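Local coordinates for protein 2-oxoglutarate-dependent dioxygenase DAO (PDB 6KUN) that probably oxidises the plant hormone indole-3-acetic acid irreversibly to inactive 2-oxoindole-3-acetic acid, with iron(II) as cofactor and 2-oxoglutarate as co-substrate, at residues 23-28 against 137-142; 123-128 against 149-154; 191-196 against 202-207; 219-224 against 293-298. All coordinates share one frame; numbering follows the deposited sequence.

Contact 1: 23-28 against 137-142; sequences RLRDAC and ASLGLH
R25 grips the backbone carbonyl of S138 side-on, two nitrogens of its guanidinium reaching one oxygen that lies near the guanidinium plane. R25 NE stands 2.7 Å from S138 O, with 159° at the hydrogen; R25 NH2 donates to S138 O at 3.0 Å along a more bent path, arriving in the carbonyl plane on a lone pair, whereas NE is tilted from that plane. A kink at chi3 (-43°) in the otherwise extended arginine turns its head onto the carbonyl. Beneath the head the packing is close: R25 CB lies 3.5 Å from S138 OG, and this hydroxyl of the buried serine bonds back to V135 O. S138 stands at the C-terminal end of helix 111-138, which a Schellman motif closes, with G140 as its C-prime residue and G140 N bonded to A137 O; the arginine thus ties helix 18-30 to that end, where its positive charge is probably welcome. A leucine in place of R25 would probably leave S138 O without both of these donors. The looser side belongs to L139, which is partly exposed: L139 CD2 stays 4.1 Å from R25 CG as the two side chains cross obliquely.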
loop_
_atom_site.group_PDB
_atom_site.type_symbol
_atom_site.label_atom_id
_atom_site.label_comp_id
_atom_site.label_asym_id
_atom_site.label_seq_id
_atom_site.Cartn_x
_atom_site.Cartn_y
_atom_site.Cartn_z
ATOM N N ARG B 23 24.669 -11.431 9.349
ATOM C CA ARG B 23 23.280 -11.867 9.297
ATOM C C ARG B 23 22.868 -12.143 7.864
ATOM O O ARG B 23 22.110 -13.081 7.601
ATOM C CB ARG B 23 22.356 -10.819 9.922
ATOM C CG ARG B 23 22.493 -10.738 11.450
ATOM C CD ARG B 23 21.392 -9.885 12.079
ATOM N NE ARG B 23 20.077 -10.339 11.672
ATOM C CZ ARG B 23 19.211 -9.611 10.967
ATOM N NH1 ARG B 23 19.494 -8.363 10.617
ATOM N NH2 ARG B 23 18.068 -10.141 10.642
ATOM N N LEU B 24 23.336 -11.307 6.937
ATOM C CA LEU B 24 23.062 -11.500 5.514
ATOM C C LEU B 24 23.583 -12.848 5.044
ATOM O O LEU B 24 22.856 -13.625 4.427
ATOM C CB LEU B 24 23.713 -10.370 4.702
ATOM C CG LEU B 24 23.680 -10.535 3.175
ATOM C CD1 LEU B 24 22.289 -10.834 2.746
ATOM C CD2 LEU B 24 24.192 -9.270 2.503
ATOM N N ARG B 25 24.850 -13.152 5.356
ATOM C CA ARG B 25 25.435 -14.398 4.855
ATOM C C ARG B 25 24.711 -15.586 5.462
ATOM O O ARG B 25 24.398 -16.570 4.768
ATOM C CB ARG B 25 26.927 -14.450 5.163
ATOM C CG ARG B 25 27.609 -15.757 4.648
ATOM C CD ARG B 25 28.878 -16.139 5.466
ATOM N NE ARG B 25 29.620 -14.922 5.680
ATOM C CZ ARG B 25 29.884 -14.377 6.857
ATOM N NH1 ARG B 25 29.527 -14.960 8.014
ATOM N NH2 ARG B 25 30.524 -13.222 6.874
ATOM N N ASP B 26 24.372 -15.474 6.744
ATOM C CA ASP B 26 23.703 -16.562 7.418
ATOM C C ASP B 26 22.326 -16.819 6.832
ATOM O O ASP B 26 21.921 -17.976 6.646
ATOM C CB ASP B 26 23.606 -16.241 8.909
ATOM C CG ASP B 26 23.155 -17.409 9.703
ATOM O OD1 ASP B 26 23.944 -18.376 9.812
ATOM O OD2 ASP B 26 22.008 -17.372 10.190
ATOM N N ALA B 27 21.610 -15.769 6.476
ATOM C CA ALA B 27 20.311 -15.952 5.831
ATOM C C ALA B 27 20.469 -16.616 4.471
ATOM O O ALA B 27 19.715 -17.524 4.137
ATOM C CB ALA B 27 19.601 -14.610 5.695
ATOM N N CYS B 28 21.448 -16.183 3.689
ATOM C CA CYS B 28 21.692 -16.788 2.386
ATOM C C CYS B 28 22.118 -18.255 2.507
ATOM O O CYS B 28 21.725 -19.094 1.677
ATOM C CB CYS B 28 22.769 -15.983 1.650
ATOM S SG CYS B 28 22.225 -14.369 1.109
ATOM N N ALA B 137 30.562 -9.575 -0.757
ATOM C CA ALA B 137 31.434 -9.112 0.312
ATOM C C ALA B 137 31.270 -9.954 1.576
ATOM O O ALA B 137 32.235 -10.132 2.327
ATOM C CB ALA B 137 31.167 -7.635 0.615
ATOM N N SER B 138 30.070 -10.475 1.836
ATOM C CA SER B 138 29.879 -11.322 3.008
ATOM C C SER B 138 30.666 -12.632 2.919
ATOM O O SER B 138 30.838 -13.310 3.933
ATOM C CB SER B 138 28.396 -11.598 3.216
ATOM O OG SER B 138 27.923 -12.642 2.392
ATOM N N LEU B 139 31.126 -13.010 1.739
ATOM C CA LEU B 139 31.974 -14.174 1.542
ATOM C C LEU B 139 33.427 -13.792 1.373
ATOM O O LEU B 139 34.218 -14.598 0.841
ATOM C CB LEU B 139 31.517 -14.944 0.311
ATOM C CG LEU B 139 30.065 -15.426 0.309
ATOM C CD1 LEU B 139 29.641 -15.940 -1.064
ATOM C CD2 LEU B 139 29.878 -16.485 1.373
ATOM N N GLY B 140 33.789 -12.583 1.822
ATOM C CA GLY B 140 35.151 -12.072 1.705
ATOM C C GLY B 140 35.574 -11.705 0.300
ATOM O O GLY B 140 36.774 -11.568 0.024
ATOM N N LEU B 141 34.624 -11.544 -0.609
ATOM C CA LEU B 141 34.929 -11.272 -2.010
ATOM C C LEU B 141 34.726 -9.790 -2.288
ATOM O O LEU B 141 33.628 -9.253 -2.070
ATOM C CB LEU B 141 34.035 -12.079 -2.946
ATOM C CG LEU B 141 34.075 -13.599 -2.900
ATOM C CD1 LEU B 141 32.973 -14.134 -3.794
ATOM C CD2 LEU B 141 35.423 -14.113 -3.358
ATOM N N HIS B 142 35.764 -9.141 -2.797
ATOM C CA HIS B 142 35.670 -7.760 -3.250
ATOM C C HIS B 142 36.208 -7.691 -4.670
ATOM O O HIS B 142 36.761 -8.656 -5.198
ATOM C CB HIS B 142 36.399 -6.836 -2.282
ATOM C CG HIS B 142 35.926 -6.978 -0.868
ATOM N ND1 HIS B 142 36.581 -7.756 0.061
ATOM C CD2 HIS B 142 34.830 -6.489 -0.244
ATOM C CE1 HIS B 142 35.923 -7.717 1.204
ATOM N NE2 HIS B 142 34.856 -6.954 1.045
#

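Contact 2: 123-128 against 149-154; sequences RMHSLI and WPCQFR. With IAC (1H-indol-3-ylacetic acid), chain H.
W149 O lies 2.8 Å from a water that probably donates to it and that is also 2.8 Å from H125 NE2, so the imidazole and the start of the 149-154 segment are bridged without touching directly. H125 meets the strand again at its ring edge: C151 SG lies close to the imidazole plane, 87° off the ring normal, and 3.8 Å from H125 CD2. The same sulfur faces I128 on the next turn of the helix, 4.4 Å from I128 CG2. Two residues along the strand, F153 receives M124. Bends at chi2 (-107°) and chi3 carry the methionine methyl to the phenyl edge, M124 CE lying 3.5 Å from F153 CE1 and near the ring plane, with the two side chains crossing at about a right angle. M124 and F153 also share I245 of strand 242-249, while I128 reaches L179 and V181 of strand 179-183. C151 and F153 point toward the helix and R154 points away from it; R154 NH2 approaches O3 of the bound indole-3-acetic acid carboxylate at 3.2 Å, at the edge of the guanidinium. One strand thus serves both a hydrophobic seam and a ligand pocket, with helix 111-138 laid on the large sheet, an organisation characteristic of the jelly-roll (double-stranded beta-helix) core of 2-oxoglutarate oxygenases.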
loop_
_atom_site.group_PDB
_atom_site.type_symbol
_atom_site.label_atom_id
_atom_site.label_comp_id
_atom_site.label_asym_id
_atom_site.label_seq_id
_atom_site.Cartn_x
_atom_site.Cartn_y
_atom_site.Cartn_z
ATOM N N ARG B 123 15.856 1.395 -11.314
ATOM C CA ARG B 123 16.123 1.403 -9.885
ATOM C C ARG B 123 16.254 -0.016 -9.337
ATOM O O ARG B 123 17.122 -0.300 -8.484
ATOM C CB ARG B 123 15.037 2.169 -9.130
ATOM C CG ARG B 123 14.918 3.618 -9.532
ATOM C CD ARG B 123 16.200 4.337 -9.287
ATOM N NE ARG B 123 16.575 4.226 -7.888
ATOM C CZ ARG B 123 16.152 5.056 -6.947
ATOM N NH1 ARG B 123 15.348 6.069 -7.266
ATOM N NH2 ARG B 123 16.541 4.874 -5.691
ATOM N N MET B 124 15.412 -0.919 -9.814
ATOM C CA MET B 124 15.533 -2.304 -9.399
ATOM C C MET B 124 16.841 -2.921 -9.865
ATOM O O MET B 124 17.422 -3.774 -9.166
ATOM C CB MET B 124 14.371 -3.110 -9.957
ATOM C CG MET B 124 13.055 -2.807 -9.352
ATOM S SD MET B 124 12.557 -4.147 -8.285
ATOM C CE MET B 124 11.722 -5.177 -9.448
ATOM N N HIS B 125 17.328 -2.511 -11.031
ATOM C CA HIS B 125 18.621 -3.019 -11.463
ATOM C C HIS B 125 19.731 -2.594 -10.492
ATOM O O HIS B 125 20.557 -3.409 -10.078
ATOM C CB HIS B 125 18.943 -2.546 -12.864
ATOM C CG HIS B 125 20.278 -3.013 -13.325
ATOM N ND1 HIS B 125 21.329 -2.161 -13.563
ATOM C CD2 HIS B 125 20.754 -4.259 -13.520
ATOM C CE1 HIS B 125 22.384 -2.865 -13.898
ATOM N NE2 HIS B 125 22.048 -4.137 -13.908
ATOM N N SER B 126 19.776 -1.298 -10.146
ATOM C CA SER B 126 20.765 -0.807 -9.194
ATOM C C SER B 126 20.655 -1.545 -7.860
ATOM O O SER B 126 21.675 -1.870 -7.231
ATOM C CB SER B 126 20.572 0.697 -8.965
ATOM O OG SER B 126 20.872 1.443 -10.129
ATOM N N LEU B 127 19.424 -1.825 -7.431
ATOM C CA LEU B 127 19.217 -2.525 -6.176
ATOM C C LEU B 127 19.832 -3.912 -6.242
ATOM O O LEU B 127 20.586 -4.295 -5.353
ATOM C CB LEU B 127 17.740 -2.569 -5.823
ATOM C CG LEU B 127 17.328 -3.311 -4.555
ATOM C CD1 LEU B 127 18.068 -2.782 -3.329
ATOM C CD2 LEU B 127 15.828 -3.212 -4.366
ATOM N N ILE B 128 19.558 -4.676 -7.295
ATOM C CA ILE B 128 19.982 -6.073 -7.285
ATOM C C ILE B 128 21.499 -6.142 -7.432
ATOM O O ILE B 128 22.128 -7.038 -6.876
ATOM C CB ILE B 128 19.232 -6.865 -8.359
ATOM C CG1 ILE B 128 19.218 -8.380 -8.140
ATOM C CG2 ILE B 128 19.781 -6.531 -9.751
ATOM C CD1 ILE B 128 19.542 -8.878 -6.772
ATOM N N TRP B 149 25.983 -8.059 -15.610
ATOM C CA TRP B 149 25.346 -9.357 -15.717
ATOM C C TRP B 149 23.949 -9.184 -16.330
ATOM O O TRP B 149 23.167 -8.357 -15.846
ATOM C CB TRP B 149 25.231 -10.008 -14.340
ATOM C CG TRP B 149 26.496 -10.556 -13.751
ATOM C CD1 TRP B 149 27.767 -10.082 -13.902
ATOM C CD2 TRP B 149 26.579 -11.680 -12.856
ATOM N NE1 TRP B 149 28.649 -10.867 -13.171
ATOM C CE2 TRP B 149 27.943 -11.869 -12.548
ATOM C CE3 TRP B 149 25.641 -12.590 -12.352
ATOM C CZ2 TRP B 149 28.376 -12.881 -11.712
ATOM C CZ3 TRP B 149 26.092 -13.611 -11.532
ATOM C CH2 TRP B 149 27.431 -13.738 -11.216
ATOM N N PRO B 150 23.581 -9.988 -17.324
ATOM C CA PRO B 150 22.202 -9.962 -17.819
ATOM C C PRO B 150 21.164 -10.146 -16.722
ATOM O O PRO B 150 21.350 -10.914 -15.765
ATOM C CB PRO B 150 22.176 -11.109 -18.832
ATOM C CG PRO B 150 23.569 -11.077 -19.413
ATOM C CD PRO B 150 24.434 -10.855 -18.163
ATOM N N CYS B 151 20.038 -9.439 -16.894
ATOM C CA CYS B 151 18.925 -9.451 -15.946
ATOM C C CYS B 151 17.619 -9.588 -16.703
ATOM O O CYS B 151 17.498 -9.165 -17.858
ATOM C CB CYS B 151 18.852 -8.169 -15.096
ATOM S SG CYS B 151 20.172 -7.966 -13.859
ATOM N N GLN B 152 16.632 -10.188 -16.042
ATOM C CA GLN B 152 15.249 -10.173 -16.520
ATOM C C GLN B 152 14.351 -9.438 -15.519
ATOM O O GLN B 152 14.415 -9.683 -14.309
ATOM C CB GLN B 152 14.744 -11.600 -16.776
ATOM C CG GLN B 152 13.213 -11.679 -17.041
ATOM C CD GLN B 152 12.831 -12.170 -18.428
ATOM O OE1 GLN B 152 13.692 -12.482 -19.255
ATOM N NE2 GLN B 152 11.533 -12.237 -18.693
ATOM N N PHE B 153 13.560 -8.512 -16.031
ATOM C CA PHE B 153 12.603 -7.738 -15.252
ATOM C C PHE B 153 11.238 -8.284 -15.609
ATOM O O PHE B 153 10.936 -8.435 -16.796
ATOM C CB PHE B 153 12.703 -6.247 -15.578
ATOM C CG PHE B 153 11.712 -5.379 -14.812
ATOM C CD1 PHE B 153 11.840 -5.194 -13.449
ATOM C CD2 PHE B 153 10.692 -4.725 -15.472
ATOM C CE1 PHE B 153 10.948 -4.388 -12.753
ATOM C CE2 PHE B 153 9.814 -3.924 -14.778
ATOM C CZ PHE B 153 9.931 -3.752 -13.441
ATOM N N ARG B 154 10.440 -8.630 -14.610
ATOM C CA ARG B 154 9.110 -9.187 -14.877
ATOM C C ARG B 154 8.046 -8.491 -14.029
ATOM O O ARG B 154 8.249 -8.195 -12.845
ATOM C CB ARG B 154 9.083 -10.669 -14.604
ATOM C CG ARG B 154 8.284 -11.507 -15.535
ATOM C CD ARG B 154 8.271 -12.965 -15.037
ATOM N NE ARG B 154 9.362 -13.787 -15.566
ATOM C CZ ARG B 154 9.698 -14.984 -15.083
ATOM N NH1 ARG B 154 9.042 -15.491 -14.045
ATOM N NH2 ARG B 154 10.697 -15.666 -15.624
HETATM C C IAC H . 13.903 -22.191 -16.076
HETATM C C1 IAC H . 13.156 -21.485 -16.958
HETATM C C2 IAC H . 11.874 -21.945 -17.349
HETATM C C3 IAC H . 11.380 -23.115 -16.824
HETATM C C4 IAC H . 12.141 -23.827 -15.914
HETATM C C5 IAC H . 13.389 -23.373 -15.571
HETATM C C7 IAC H . 13.862 -20.398 -17.309
HETATM C C8 IAC H . 15.075 -20.413 -16.644
HETATM C C17 IAC H . 13.587 -19.236 -18.260
HETATM C C18 IAC H . 12.725 -18.154 -17.636
HETATM N N IAC H . 15.095 -21.535 -15.877
HETATM O O2 IAC H . 11.890 -17.559 -18.373
HETATM O O3 IAC H . 12.860 -17.841 -16.422
HETATM O O HOH W 1 23.487 -6.581 -13.647
#

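Contact 3: 191-196 against 202-207; sequences LEVLDP and VPVDPL
V193 and V202 share the same first torsion (chi1 -59° in each), which sets each CG2 in the crowded position between backbone N and carbonyl carbon and brings V193 CG2 to 3.8 Å from V202 CG2. V204 is turned differently: with CG1 anti to its N, its CG2 lies across V193 CG1 at 3.7 Å, the two side chains nearly perpendicular. L191 runs alongside V204, pointing the same way, its CD2 4.0 Å from V204 CB. V193 and V202 pair in the beta hairpin of strands 191-194 and 201-203, which V204 follows, at the edge of the four-stranded sheet of the jelly roll; next inward is strand 232-235, whose H232, a predicted iron ligand, is touched by V193 and L191. The valines form an antiparallel hydrogen-bonded pair, V193 N to V202 O at 3.0 Å and V202 N to V193 O at 2.9 Å. V204 N donates to L191 O at 2.7 Å, almost straight at 175°. E192 and P203 form the non-hydrogen-bonded pair between these bonds, where the proline's missing N-H costs no ladder bond. Their side chains take the face opposite the valine pair; E192 CG comes 3.9 Å from P203 CA, and the E192 carboxylate salt-bridges R233 of strand 232-235.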
loop_
_atom_site.group_PDB
_atom_site.type_symbol
_atom_site.label_atom_id
_atom_site.label_comp_id
_atom_site.label_asym_id
_atom_site.label_seq_id
_atom_site.Cartn_x
_atom_site.Cartn_y
_atom_site.Cartn_z
ATOM N N LEU B 191 3.349 -16.125 -1.215
ATOM C CA LEU B 191 4.696 -16.651 -1.404
ATOM C C LEU B 191 5.083 -17.479 -0.192
ATOM O O LEU B 191 4.885 -17.065 0.955
ATOM C CB LEU B 191 5.718 -15.534 -1.620
ATOM C CG LEU B 191 7.164 -16.001 -1.835
ATOM C CD1 LEU B 191 7.414 -16.837 -3.076
ATOM C CD2 LEU B 191 8.094 -14.795 -1.847
ATOM N N GLU B 192 5.644 -18.653 -0.454
ATOM C CA GLU B 192 6.094 -19.545 0.602
ATOM C C GLU B 192 7.460 -20.075 0.184
ATOM O O GLU B 192 7.710 -20.310 -1.009
ATOM C CB GLU B 192 5.098 -20.689 0.801
ATOM C CG GLU B 192 3.693 -20.260 1.289
ATOM C CD GLU B 192 2.789 -21.463 1.512
ATOM O OE1 GLU B 192 3.169 -22.573 1.080
ATOM O OE2 GLU B 192 1.704 -21.300 2.117
ATOM N N VAL B 193 8.338 -20.214 1.146
ATOM C CA VAL B 193 9.668 -20.774 0.907
ATOM C C VAL B 193 9.872 -21.995 1.796
ATOM O O VAL B 193 9.380 -22.066 2.925
ATOM C CB VAL B 193 10.778 -19.736 1.176
ATOM C CG1 VAL B 193 10.591 -18.514 0.260
ATOM C CG2 VAL B 193 10.745 -19.343 2.628
ATOM N N LEU B 194 10.612 -22.953 1.264
ATOM C CA LEU B 194 10.985 -24.155 1.990
ATOM C C LEU B 194 12.157 -23.836 2.895
ATOM O O LEU B 194 13.311 -23.836 2.456
ATOM C CB LEU B 194 11.357 -25.258 1.008
ATOM C CG LEU B 194 11.409 -26.656 1.605
ATOM C CD1 LEU B 194 12.284 -26.749 2.819
ATOM C CD2 LEU B 194 9.991 -27.059 1.970
ATOM N N ASP B 195 11.846 -23.565 4.171
ATOM C CA ASP B 195 12.832 -23.188 5.162
ATOM C C ASP B 195 13.673 -24.420 5.489
ATOM O O ASP B 195 13.131 -25.429 5.968
ATOM C CB ASP B 195 12.086 -22.618 6.376
ATOM C CG ASP B 195 13.027 -22.005 7.406
ATOM O OD1 ASP B 195 14.080 -22.621 7.663
ATOM O OD2 ASP B 195 12.719 -20.908 7.925
ATOM N N PRO B 196 14.977 -24.412 5.191
ATOM C CA PRO B 196 15.796 -25.590 5.525
ATOM C C PRO B 196 15.611 -26.080 6.944
ATOM O O PRO B 196 15.455 -27.286 7.145
ATOM C CB PRO B 196 17.221 -25.085 5.238
ATOM C CG PRO B 196 17.004 -24.168 4.056
ATOM C CD PRO B 196 15.785 -23.385 4.503
ATOM N N VAL B 202 7.048 -22.157 4.648
ATOM C CA VAL B 202 6.646 -21.081 5.548
ATOM C C VAL B 202 6.298 -19.854 4.717
ATOM O O VAL B 202 6.993 -19.549 3.730
ATOM C CB VAL B 202 7.750 -20.745 6.557
ATOM C CG1 VAL B 202 8.081 -21.977 7.379
ATOM C CG2 VAL B 202 8.965 -20.218 5.829
ATOM N N PRO B 203 5.243 -19.122 5.067
ATOM C CA PRO B 203 4.852 -17.989 4.230
ATOM C C PRO B 203 5.846 -16.850 4.358
ATOM O O PRO B 203 6.479 -16.640 5.390
ATOM C CB PRO B 203 3.469 -17.605 4.764
ATOM C CG PRO B 203 2.983 -18.849 5.474
ATOM C CD PRO B 203 4.213 -19.468 6.058
ATOM N N VAL B 204 6.016 -16.138 3.246
ATOM C CA VAL B 204 6.739 -14.877 3.291
ATOM C C VAL B 204 5.638 -13.828 3.166
ATOM O O VAL B 204 5.267 -13.421 2.046
ATOM C CB VAL B 204 7.806 -14.792 2.180
ATOM C CG1 VAL B 204 8.633 -13.545 2.376
ATOM C CG2 VAL B 204 8.676 -16.039 2.237
ATOM N N ASP B 205 5.046 -13.470 4.289
ATOM C CA ASP B 205 3.944 -12.527 4.284
ATOM C C ASP B 205 4.442 -11.170 3.805
ATOM O O ASP B 205 5.529 -10.732 4.197
ATOM C CB ASP B 205 3.334 -12.421 5.681
ATOM C CG ASP B 205 2.562 -13.667 6.064
ATOM O OD1 ASP B 205 1.778 -14.147 5.217
ATOM O OD2 ASP B 205 2.748 -14.180 7.188
ATOM N N PRO B 206 3.685 -10.490 2.945
ATOM C CA PRO B 206 4.157 -9.197 2.434
ATOM C C PRO B 206 4.363 -8.197 3.563
ATOM O O PRO B 206 3.644 -8.201 4.571
ATOM C CB PRO B 206 3.040 -8.755 1.474
ATOM C CG PRO B 206 1.827 -9.514 1.905
ATOM C CD PRO B 206 2.316 -10.812 2.489
ATOM N N LEU B 207 5.376 -7.349 3.396
ATOM C CA LEU B 207 5.668 -6.267 4.344
ATOM C C LEU B 207 5.914 -4.991 3.551
ATOM O O LEU B 207 6.961 -4.887 2.877
ATOM C CB LEU B 207 6.876 -6.618 5.199
ATOM C CG LEU B 207 7.335 -5.674 6.311
ATOM C CD1 LEU B 207 7.715 -4.288 5.803
ATOM C CD2 LEU B 207 6.264 -5.580 7.397
#

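Contact 4: 219-224 against 293-298; sequences GQAWSN and EALARL
The last turn of helix 217-222, closed by a Schellman motif, meets the C-terminal tail where Q220 and A221 receive the side chain of L295. The leucine lies with CG beside its own backbone N (chi1 -82°), and its two methyls divide between the helix residues. L295 CD1 sits 3.7 Å from Q220 CG, the closest approach, with the two side chains crossing at a slant; L295 CD2 makes a slacker contact, 4.5 Å from A221 CB. It is the methylene CG of Q220 that meets the leucine; the chain bends at chi2 (76°) beyond it. The interface is small and apolar, resting on a single inserted leucine, and all three residues are buried. Each backbone is secured by its own bonds. On the helix side G219 O is gripped twice, by S223 N at 3.0 Å and by S223 OG at 2.8 Å, so the serine hydroxyl reinforces the final turn; N224, with positive phi as the C-prime residue, sends its N to A221 O at 3.1 Å. The N224 side-chain amide bonds to R271 N and L263 O, tying the helix end to the stretch that leads to strand 275-276. On the tail side, residues 293-297 coil with helical torsions and three-residue steps such as L298 N to L295 O at 2.9 Å. F275 of strand 275-276 touches both A221 and L295, and Y280 of helix 277-287 also packs on the leucine, so L295 packs against helix 217-222, that short strand and helix 277-287, the helix that carries R281 and R284 of the indole-3-acetic acid pocket.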
loop_
_atom_site.group_PDB
_atom_site.type_symbol
_atom_site.label_atom_id
_atom_site.label_comp_id
_atom_site.label_asym_id
_atom_site.label_seq_id
_atom_site.Cartn_x
_atom_site.Cartn_y
_atom_site.Cartn_z
ATOM N N GLY B 219 23.372 -18.966 -7.927
ATOM C CA GLY B 219 23.935 -18.542 -6.651
ATOM C C GLY B 219 24.608 -19.690 -5.898
ATOM O O GLY B 219 25.703 -19.524 -5.296
ATOM N N GLN B 220 23.931 -20.857 -5.869
ATOM C CA GLN B 220 24.472 -22.040 -5.197
ATOM C C GLN B 220 25.749 -22.507 -5.878
ATOM O O GLN B 220 26.702 -22.894 -5.216
ATOM C CB GLN B 220 23.404 -23.140 -5.190
ATOM C CG GLN B 220 23.869 -24.610 -5.139
ATOM C CD GLN B 220 24.336 -25.064 -3.763
ATOM O OE1 GLN B 220 24.188 -24.352 -2.747
ATOM N NE2 GLN B 220 24.934 -26.239 -3.732
ATOM N N ALA B 221 25.801 -22.450 -7.203
ATOM C CA ALA B 221 26.970 -22.946 -7.921
ATOM C C ALA B 221 28.125 -21.947 -7.863
ATOM O O ALA B 221 29.265 -22.313 -7.561
ATOM C CB ALA B 221 26.609 -23.302 -9.372
ATOM N N TRP B 222 27.861 -20.678 -8.116
ATOM C CA TRP B 222 28.891 -19.652 -8.016
ATOM C C TRP B 222 29.479 -19.563 -6.617
ATOM O O TRP B 222 30.655 -19.212 -6.453
ATOM C CB TRP B 222 28.275 -18.318 -8.422
ATOM C CG TRP B 222 29.154 -17.135 -8.317
ATOM C CD1 TRP B 222 29.895 -16.565 -9.331
ATOM C CD2 TRP B 222 29.348 -16.333 -7.174
ATOM N NE1 TRP B 222 30.564 -15.472 -8.846
ATOM C CE2 TRP B 222 30.233 -15.298 -7.527
ATOM C CE3 TRP B 222 28.852 -16.377 -5.863
ATOM C CZ2 TRP B 222 30.634 -14.331 -6.627
ATOM C CZ3 TRP B 222 29.243 -15.413 -4.980
ATOM C CH2 TRP B 222 30.136 -14.408 -5.357
ATOM N N SER B 223 28.690 -19.852 -5.594
ATOM C CA SER B 223 29.178 -19.719 -4.224
ATOM C C SER B 223 29.860 -20.992 -3.725
ATOM O O SER B 223 30.185 -21.090 -2.547
ATOM C CB SER B 223 28.034 -19.342 -3.308
ATOM O OG SER B 223 27.180 -20.450 -3.097
ATOM N N ASN B 224 30.041 -21.957 -4.610
ATOM C CA ASN B 224 30.581 -23.265 -4.289
ATOM C C ASN B 224 29.791 -23.972 -3.213
ATOM O O ASN B 224 30.367 -24.585 -2.325
ATOM C CB ASN B 224 32.044 -23.197 -3.872
ATOM C CG ASN B 224 32.698 -24.546 -3.969
ATOM O OD1 ASN B 224 32.512 -25.250 -4.947
ATOM N ND2 ASN B 224 33.374 -24.948 -2.906
ATOM N N GLU B 293 17.414 -29.817 -8.779
ATOM C CA GLU B 293 17.899 -31.187 -8.907
ATOM C C GLU B 293 18.913 -31.293 -10.036
ATOM O O GLU B 293 19.876 -32.054 -9.946
ATOM C CB GLU B 293 16.741 -32.166 -9.162
ATOM C CG GLU B 293 15.522 -31.953 -8.251
ATOM C CD GLU B 293 14.511 -31.030 -8.907
ATOM O OE1 GLU B 293 13.306 -31.220 -8.694
ATOM O OE2 GLU B 293 14.955 -30.140 -9.675
ATOM N N ALA B 294 18.709 -30.539 -11.119
ATOM C CA ALA B 294 19.597 -30.649 -12.268
ATOM C C ALA B 294 21.022 -30.218 -11.942
ATOM O O ALA B 294 21.944 -30.576 -12.670
ATOM C CB ALA B 294 19.063 -29.818 -13.433
ATOM N N LEU B 295 21.249 -29.445 -10.878
ATOM C CA LEU B 295 22.640 -29.122 -10.561
ATOM C C LEU B 295 23.448 -30.360 -10.208
ATOM O O LEU B 295 24.674 -30.348 -10.320
ATOM C CB LEU B 295 22.752 -28.140 -9.408
ATOM C CG LEU B 295 22.584 -26.667 -9.748
ATOM C CD1 LEU B 295 22.820 -25.863 -8.452
ATOM C CD2 LEU B 295 23.489 -26.181 -10.847
ATOM N N ALA B 296 22.800 -31.413 -9.715
ATOM C CA ALA B 296 23.558 -32.617 -9.374
ATOM C C ALA B 296 24.153 -33.256 -10.617
ATOM O O ALA B 296 25.144 -33.980 -10.528
ATOM C CB ALA B 296 22.679 -33.631 -8.643
ATOM N N ARG B 297 23.587 -32.982 -11.793
ATOM C CA ARG B 297 24.199 -33.501 -13.002
ATOM C C ARG B 297 25.474 -32.757 -13.356
ATOM O O ARG B 297 26.151 -33.155 -14.298
ATOM C CB ARG B 297 23.185 -33.413 -14.145
ATOM C CG ARG B 297 21.845 -34.012 -13.756
ATOM C CD ARG B 297 20.832 -33.796 -14.812
ATOM N NE ARG B 297 19.558 -34.415 -14.497
ATOM C CZ ARG B 297 19.261 -35.684 -14.745
ATOM N NH1 ARG B 297 20.168 -36.483 -15.292
ATOM N NH2 ARG B 297 18.066 -36.156 -14.437
ATOM N N LEU B 298 25.815 -31.693 -12.631
ATOM C CA LEU B 298 26.969 -30.853 -12.928
ATOM C C LEU B 298 28.074 -30.967 -11.872
ATOM O O LEU B 298 28.947 -30.098 -11.795
ATOM C CB LEU B 298 26.500 -29.405 -13.093
ATOM C CG LEU B 298 25.506 -29.243 -14.241
ATOM C CD1 LEU B 298 24.900 -27.865 -14.378
ATOM C CD2 LEU B 298 26.229 -29.603 -15.541
#

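How the contacts relate
Contact 2 lies deepest, its centre about 8 Å from that of the chain, and is wholly buried; contact 4 is also buried but peripheral, while contacts 1 and 3 are only partly so. Contacts 1 and 2 both use helix 111-138, its end in one and its middle in the other. Chemistry follows place: a charged side chain holds a helix end in contact 1, sulfur, ring and water meet in contact 2, a backbone ladder joins the strands of contact 3, and contact 4 is purely apolar. W222 links three of them, its CH2 lying 3.3 Å from L141 CD1 of contact 1 and its CD1 4.2 Å from W149 CH2 of contact 2. Contact 3 touches none of the others.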